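Local structure of probable starch synthase 4, chloroplastic/amyloplastic (Arabidopsis thaliana, 6GNE) at residues 127-132 / 158-163; 279-282 / 288-291. The protein is a plastid member of the starch synthase family, a glycosyltransferase of the GT-B fold whose two Rossmann-like halves hold ADP and glycan in the cleft between them. All coordinates share one frame; numbering follows the deposited sequence.

Contact 1 (127-132 / 158-163) closes before contact 2 (279-282 / 288-291) opens, so the two follow one another in series along the chain. Their centres lie 50 Å apart, on opposite sides of the centre of the chain, and their nearest atoms stay about 36 Å from each other. Contact 1 joins helices 117-134 and 152-160 in the N-terminal half, beside the mixed sheet. Contact 2 packs a loop that follows strand 257-259 against the start of helix 287-300, which precedes the first strand of the parallel six-stranded sheet. Each thus belongs to the build of its own region of this two-domain GT-B protein, and they share no helix or strand.

Contact 1 (127-132 / 158-163); sequences AALELL and DLYAPK
Tyr-160 sends its ring toward helix 117-134 with CG beside its own backbone N and anti to the carbonyl carbon (chi1 -72°), which carries the phenol across to Leu-129 and Glu-130. Glu-130 starts off to the side but bends at its second torsion (chi2 61°), and this turn brings the carboxylate back to the phenol oxygen. The side chains of Glu-130 and Tyr-160 cross at about a right angle.

Leu-129 supplies the apolar half of the contact. Its CB sits over one face of the Tyr-160 ring, nearly above the middle, 3.8 Å from the ring centroid, and makes a CH-pi contact there. Further out, Leu-129 CD1 comes within 4.1 Å of Tyr-160 CD1, while Leu-129 O passes 3.6 Å from Tyr-160 CE2. The ring is therefore laid against both the side chain and the backbone of one helical residue.

At the far end of the ring, Tyr-160 OH donates a 2.7 Å hydrogen bond to Glu-130 OE2, meeting the carboxylate from above, 63° out of its plane. Arg-126, one turn earlier on the same helix, uses NE to hydrogen-bond the phenol oxygen, and Gln-134 NE2 bonds Glu-130 OE1, so both ends of the carboxylate have a partner.

On the other segment, Asp-158 belongs to the pocket of a bound glycan, and the side chain of Tyr-160 is about 11 Å from a glucose; Tyr-160 thus ties the helix that contributes Asp-158 to this glycan site to its neighbour. Chemically, the phenol oxygen accepts from Arg-126 NE and donates to Glu-130 OE2. This pattern is consistent with an ionised Glu-130 and probably polarises the hydroxyl of the buried Tyr-160, with the flat apolar contact fixing where the ring lies.

Contact 2 (279-282 / 288-291); sequences AQFN and GKEE
The backbone carbonyl of Gln-280 takes a hydrogen bond from a water and a CA-H...O contact from Gly-288. The water donates to Gln-280 O over 3.2 Å and accepts from Gly-288 N at 3.1 Å, bridging loop and helix. Beside it, CA of Gly-288 points a C-H almost straight at Gln-280 O, 3.6 Å away. Gly-288 stands in the first turn of helix 287-300, where amides have no carbonyl of the preceding turn to bond, and the water fills that role. With no side chain, the glycine lets the loop come close: its CA lies 4.9 Å from that of Phe-281.

Phe-281 then lays its ring against the next residue. CG lies between the backbone N and the carbonyl carbon (chi1 64°), and in this position one face of the ring turns to Lys-289. Lys-289 CB makes a CH-pi contact over that face, 3.9 Å from the ring centroid and shifted toward the rim, while the backbone N of Lys-289 is 3.7 Å from Phe-281 CG. Only the aliphatic start of the lysine is used here; its chain runs on past the ring. Earlier in the loop, Ala-279 CB touches Glu-291 OE1 at 3.4 Å.

Asn-292, the next residue of the helix, adds a hydrogen bond from ND2 to Ala-279 O. Beyond Phe-281, Lys-289 NZ bonds the backbone oxygens of Ala-385, Ser-387 and Tyr-409, which places the start of helix 287-300 at the ends of helices 377-386 and 402-408, close to strand 389-392 of the parallel sheet.

Contact 1 (127-132 / 158-163)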
ATOM      1  N   ALA A 127     -18.948  13.601   3.203  1.00 48.62           N
ATOM      2  CA  ALA A 127     -19.911  12.679   3.782  1.00 48.48           C
ATOM      3  C   ALA A 127     -19.351  11.918   4.974  1.00 46.96           C
ATOM      4  O   ALA A 127     -20.094  11.643   5.912  1.00 48.23           O
ATOM      5  CB  ALA A 127     -20.426  11.713   2.723  1.00 48.49           C
ATOM      6  N   ALA A 128     -18.053  11.590   4.960  1.00 44.46           N
ATOM      7  CA  ALA A 128     -17.428  10.882   6.091  1.00 43.18           C
ATOM      8  C   ALA A 128     -17.445  11.691   7.382  1.00 44.15           C
ATOM      9  O   ALA A 128     -17.795  11.184   8.454  1.00 44.33           O
ATOM     10  CB  ALA A 128     -16.007  10.479   5.755  1.00 41.25           C
ATOM     11  N   LEU A 129     -17.061  12.948   7.277  1.00 45.35           N
ATOM     12  CA  LEU A 129     -17.149  13.876   8.419  1.00 47.42           C
ATOM     13  C   LEU A 129     -18.585  14.111   8.891  1.00 49.45           C
ATOM     14  O   LEU A 129     -18.843  14.185  10.090  1.00 49.99           O
ATOM     15  CB  LEU A 129     -16.483  15.214   8.076  1.00 47.46           C
ATOM     16  CG  LEU A 129     -14.965  15.098   7.987  1.00 45.33           C
ATOM     17  CD1 LEU A 129     -14.377  16.381   7.432  1.00 45.77           C
ATOM     18  CD2 LEU A 129     -14.370  14.715   9.344  1.00 45.00           C
ATOM     19  N   GLU A 130     -19.498  14.211   7.934  1.00 51.30           N
ATOM     20  CA  GLU A 130     -20.927  14.351   8.208  1.00 54.74           C
ATOM     21  C   GLU A 130     -21.471  13.151   8.987  1.00 54.08           C
ATOM     22  O   GLU A 130     -22.175  13.324   9.946  1.00 54.95           O
ATOM     23  CB  GLU A 130     -21.673  14.534   6.882  1.00 56.52           C
ATOM     24  CG  GLU A 130     -23.017  15.211   6.979  1.00 60.14           C
ATOM     25  CD  GLU A 130     -22.919  16.599   7.538  1.00 63.10           C
ATOM     26  OE1 GLU A 130     -23.344  16.793   8.688  1.00 66.78           O
ATOM     27  OE2 GLU A 130     -22.396  17.505   6.814  1.00 63.29           O
ATOM     28  N   LEU A 131     -21.089  11.950   8.598  1.00 53.24           N
ATOM     29  CA  LEU A 131     -21.469  10.758   9.352  1.00 54.36           C
ATOM     30  C   LEU A 131     -20.993  10.848  10.793  1.00 55.11           C
ATOM     31  O   LEU A 131     -21.743  10.514  11.702  1.00 57.43           O
ATOM     32  CB  LEU A 131     -20.952   9.472   8.681  1.00 53.04           C
ATOM     33  CG  LEU A 131     -20.867   8.163   9.490  1.00 52.86           C
ATOM     34  CD1 LEU A 131     -22.239   7.653   9.936  1.00 55.34           C
ATOM     35  CD2 LEU A 131     -20.130   7.112   8.671  1.00 50.87           C
ATOM     36  N   LEU A 132     -19.762  11.298  11.010  1.00 54.94           N
ATOM     37  CA  LEU A 132     -19.238  11.463  12.382  1.00 55.94           C
ATOM     38  C   LEU A 132     -20.052  12.469  13.234  1.00 59.20           C
ATOM     39  O   LEU A 132     -20.476  12.154  14.369  1.00 59.51           O
ATOM     40  CB  LEU A 132     -17.751  11.843  12.365  1.00 53.98           C
ATOM     41  CG  LEU A 132     -16.794  10.747  11.901  1.00 52.16           C
ATOM     42  CD1 LEU A 132     -15.371  11.265  11.858  1.00 51.41           C
ATOM     43  CD2 LEU A 132     -16.888   9.501  12.776  1.00 51.93           C
ATOM     44  N   ASP A 158     -12.285  23.944   8.925  1.00 65.59           N
ATOM     45  CA  ASP A 158     -13.118  25.024   8.408  1.00 69.86           C
ATOM     46  C   ASP A 158     -14.609  24.823   8.678  1.00 70.68           C
ATOM     47  O   ASP A 158     -15.298  25.784   8.978  1.00 72.29           O
ATOM     48  CB  ASP A 158     -12.800  25.262   6.923  1.00 70.90           C
ATOM     49  CG  ASP A 158     -11.405  25.889   6.701  1.00 71.58           C
ATOM     50  OD1 ASP A 158     -10.585  26.039   7.654  1.00 71.34           O
ATOM     51  OD2 ASP A 158     -11.125  26.235   5.530  1.00 73.97           O
ATOM     52  N   LEU A 159     -15.095  23.584   8.670  1.00 71.08           N
ATOM     53  CA  LEU A 159     -16.547  23.336   8.794  1.00 73.01           C
ATOM     54  C   LEU A 159     -17.056  22.444   9.943  1.00 73.03           C
ATOM     55  O   LEU A 159     -18.278  22.434  10.197  1.00 74.83           O
ATOM     56  CB  LEU A 159     -17.067  22.794   7.468  1.00 72.74           C
ATOM     57  CG  LEU A 159     -16.814  23.676   6.229  1.00 74.76           C
ATOM     58  CD1 LEU A 159     -17.178  22.954   4.935  1.00 74.30           C
ATOM     59  CD2 LEU A 159     -17.528  25.025   6.331  1.00 77.67           C
ATOM     60  N   TYR A 160     -16.181  21.712  10.637  1.00 72.88           N
ATOM     61  CA  TYR A 160     -16.645  20.742  11.645  1.00 74.87           C
ATOM     62  C   TYR A 160     -16.190  20.958  13.092  1.00 78.75           C
ATOM     63  O   TYR A 160     -16.956  20.646  14.011  1.00 79.65           O
ATOM     64  CB  TYR A 160     -16.334  19.318  11.192  1.00 70.97           C
ATOM     65  CG  TYR A 160     -17.223  18.881  10.054  1.00 70.21           C
ATOM     66  CD1 TYR A 160     -16.952  19.281   8.748  1.00 68.98           C
ATOM     67  CD2 TYR A 160     -18.351  18.087  10.278  1.00 70.05           C
ATOM     68  CE1 TYR A 160     -17.773  18.905   7.699  1.00 68.29           C
ATOM     69  CE2 TYR A 160     -19.168  17.685   9.222  1.00 69.38           C
ATOM     70  CZ  TYR A 160     -18.870  18.105   7.938  1.00 68.05           C
ATOM     71  OH  TYR A 160     -19.665  17.732   6.896  1.00 67.03           O
ATOM     72  N   ALA A 161     -14.967  21.465  13.293  1.00 81.79           N
ATOM     73  CA  ALA A 161     -14.528  21.978  14.611  1.00 87.38           C
ATOM     74  C   ALA A 161     -15.417  23.088  15.166  1.00 94.44           C
ATOM     75  O   ALA A 161     -15.683  23.061  16.364  1.00 97.53           O
ATOM     76  CB  ALA A 161     -13.065  22.403  14.604  1.00 86.81           C
ATOM     77  N   PRO A 162     -15.896  24.045  14.308  1.00100.47           N
ATOM     78  CA  PRO A 162     -16.873  25.075  14.749  1.00104.92           C
ATOM     79  C   PRO A 162     -18.381  24.680  14.670  1.00108.90           C
ATOM     80  O   PRO A 162     -19.251  25.558  14.714  1.00113.34           O
ATOM     81  CB  PRO A 162     -16.555  26.272  13.821  1.00104.90           C
ATOM     82  CG  PRO A 162     -15.972  25.674  12.584  1.00103.25           C
ATOM     83  CD  PRO A 162     -15.501  24.267  12.896  1.00100.42           C
ATOM     84  N   LYS A 163     -18.682  23.401  14.488  1.00109.17           N
ATOM     85  CA  LYS A 163     -20.063  22.878  14.474  1.00109.35           C
ATOM     86  C   LYS A 163     -20.340  21.924  15.654  1.00108.37           C
ATOM     87  O   LYS A 163     -21.419  21.313  15.705  1.00108.12           O
ATOM     88  CB  LYS A 163     -20.328  22.133  13.141  1.00108.59           C
ATOM     89  CG  LYS A 163     -21.108  22.925  12.104  1.00109.59           C
ATOM     90  CD  LYS A 163     -21.603  21.988  10.992  1.00106.47           C
ATOM     91  CE  LYS A 163     -22.660  22.629  10.098  1.00106.74           C
ATOM     92  NZ  LYS A 163     -22.009  23.406   9.009  1.00107.12           N
TER

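Contact 2 (279-282 / 288-291)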
ATOM      1  N   ALA A 279       0.275 -26.440   1.388  1.00 54.30           N
ATOM      2  CA  ALA A 279       0.947 -26.879   2.601  1.00 52.92           C
ATOM      3  C   ALA A 279       1.448 -25.686   3.402  1.00 49.52           C
ATOM      4  O   ALA A 279       1.762 -24.630   2.864  1.00 46.66           O
ATOM      5  CB  ALA A 279       2.086 -27.827   2.275  1.00 53.06           C
ATOM      6  N   GLN A 280       1.534 -25.895   4.702  1.00 48.97           N
ATOM      7  CA  GLN A 280       1.894 -24.877   5.657  1.00 47.11           C
ATOM      8  C   GLN A 280       3.361 -25.104   5.988  1.00 45.02           C
ATOM      9  O   GLN A 280       3.875 -26.178   5.810  1.00 44.46           O
ATOM     10  CB  GLN A 280       1.020 -24.987   6.939  1.00 49.98           C
ATOM     11  CG  GLN A 280      -0.459 -25.419   6.773  1.00 52.40           C
ATOM     12  CD  GLN A 280      -1.387 -24.289   6.364  1.00 51.24           C
ATOM     13  OE1 GLN A 280      -2.301 -23.954   7.094  1.00 53.90           O
ATOM     14  NE2 GLN A 280      -1.145 -23.687   5.210  1.00 49.51           N
ATOM     15  N   PHE A 281       4.037 -24.064   6.463  1.00 43.02           N
ATOM     16  CA  PHE A 281       5.434 -24.168   6.893  1.00 42.07           C
ATOM     17  C   PHE A 281       5.806 -22.963   7.729  1.00 41.41           C
ATOM     18  O   PHE A 281       5.040 -22.006   7.828  1.00 42.13           O
ATOM     19  CB  PHE A 281       6.380 -24.296   5.692  1.00 40.20           C
ATOM     20  CG  PHE A 281       6.393 -23.096   4.775  1.00 37.20           C
ATOM     21  CD1 PHE A 281       5.350 -22.841   3.905  1.00 35.69           C
ATOM     22  CD2 PHE A 281       7.480 -22.254   4.756  1.00 35.79           C
ATOM     23  CE1 PHE A 281       5.388 -21.756   3.041  1.00 34.44           C
ATOM     24  CE2 PHE A 281       7.519 -21.164   3.892  1.00 34.16           C
ATOM     25  CZ  PHE A 281       6.464 -20.908   3.034  1.00 33.20           C
ATOM     26  N   ASN A 282       6.983 -22.993   8.317  1.00 41.86           N
ATOM     27  CA  ASN A 282       7.441 -21.896   9.151  1.00 41.90           C
ATOM     28  C   ASN A 282       8.961 -21.913   9.206  1.00 43.11           C
ATOM     29  O   ASN A 282       9.600 -22.830   8.667  1.00 42.84           O
ATOM     30  CB  ASN A 282       6.804 -21.980  10.567  1.00 43.39           C
ATOM     31  CG  ASN A 282       7.103 -23.308  11.296  1.00 46.24           C
ATOM     32  OD1 ASN A 282       8.161 -23.471  11.923  1.00 46.96           O
ATOM     33  ND2 ASN A 282       6.170 -24.262  11.209  1.00 46.86           N
ATOM     34  N   GLY A 288       7.118 -27.828   3.801  1.00 52.38           N
ATOM     35  CA  GLY A 288       5.972 -27.277   3.102  1.00 49.86           C
ATOM     36  C   GLY A 288       6.266 -26.211   2.062  1.00 47.23           C
ATOM     37  O   GLY A 288       5.433 -25.985   1.176  1.00 45.18           O
ATOM     38  N   LYS A 289       7.424 -25.541   2.162  1.00 45.82           N
ATOM     39  CA  LYS A 289       7.861 -24.612   1.110  1.00 45.02           C
ATOM     40  C   LYS A 289       8.198 -25.364  -0.178  1.00 47.38           C
ATOM     41  O   LYS A 289       7.628 -25.044  -1.206  1.00 48.48           O
ATOM     42  CB  LYS A 289       9.053 -23.741   1.529  1.00 42.04           C
ATOM     43  CG  LYS A 289       9.274 -22.544   0.617  1.00 37.94           C
ATOM     44  CD  LYS A 289      10.393 -21.681   1.111  1.00 36.21           C
ATOM     45  CE  LYS A 289      10.728 -20.567   0.126  1.00 34.88           C
ATOM     46  NZ  LYS A 289       9.587 -19.689  -0.277  1.00 33.59           N
ATOM     47  N   GLU A 290       9.080 -26.369  -0.122  1.00 51.24           N
ATOM     48  CA  GLU A 290       9.287 -27.254  -1.281  1.00 54.45           C
ATOM     49  C   GLU A 290       7.976 -27.849  -1.831  1.00 54.05           C
ATOM     50  O   GLU A 290       7.811 -27.931  -3.048  1.00 56.10           O
ATOM     51  CB  GLU A 290      10.300 -28.376  -0.994  1.00 58.53           C
ATOM     52  CG  GLU A 290      10.544 -29.373  -2.163  1.00 64.04           C
ATOM     53  CD  GLU A 290      10.845 -28.731  -3.561  1.00 66.50           C
ATOM     54  OE1 GLU A 290      11.555 -27.693  -3.628  1.00 67.56           O
ATOM     55  OE2 GLU A 290      10.369 -29.258  -4.610  1.00 68.33           O
ATOM     56  N   GLU A 291       7.051 -28.243  -0.953  1.00 53.90           N
ATOM     57  CA  GLU A 291       5.745 -28.765  -1.390  1.00 55.01           C
ATOM     58  C   GLU A 291       4.946 -27.722  -2.196  1.00 52.50           C
ATOM     59  O   GLU A 291       4.306 -28.079  -3.178  1.00 52.48           O
ATOM     60  CB  GLU A 291       4.904 -29.341  -0.221  1.00 58.07           C
ATOM     61  CG  GLU A 291       5.133 -30.833   0.064  1.00 63.05           C
ATOM     62  CD  GLU A 291       4.802 -31.317   1.510  1.00 66.52           C
ATOM     63  OE1 GLU A 291       3.903 -30.743   2.198  1.00 65.22           O
ATOM     64  OE2 GLU A 291       5.451 -32.311   1.949  1.00 68.46           O
TER
HETATM   65  O   HOH W   1       6.663 -27.372   6.831  1.00 37.17           O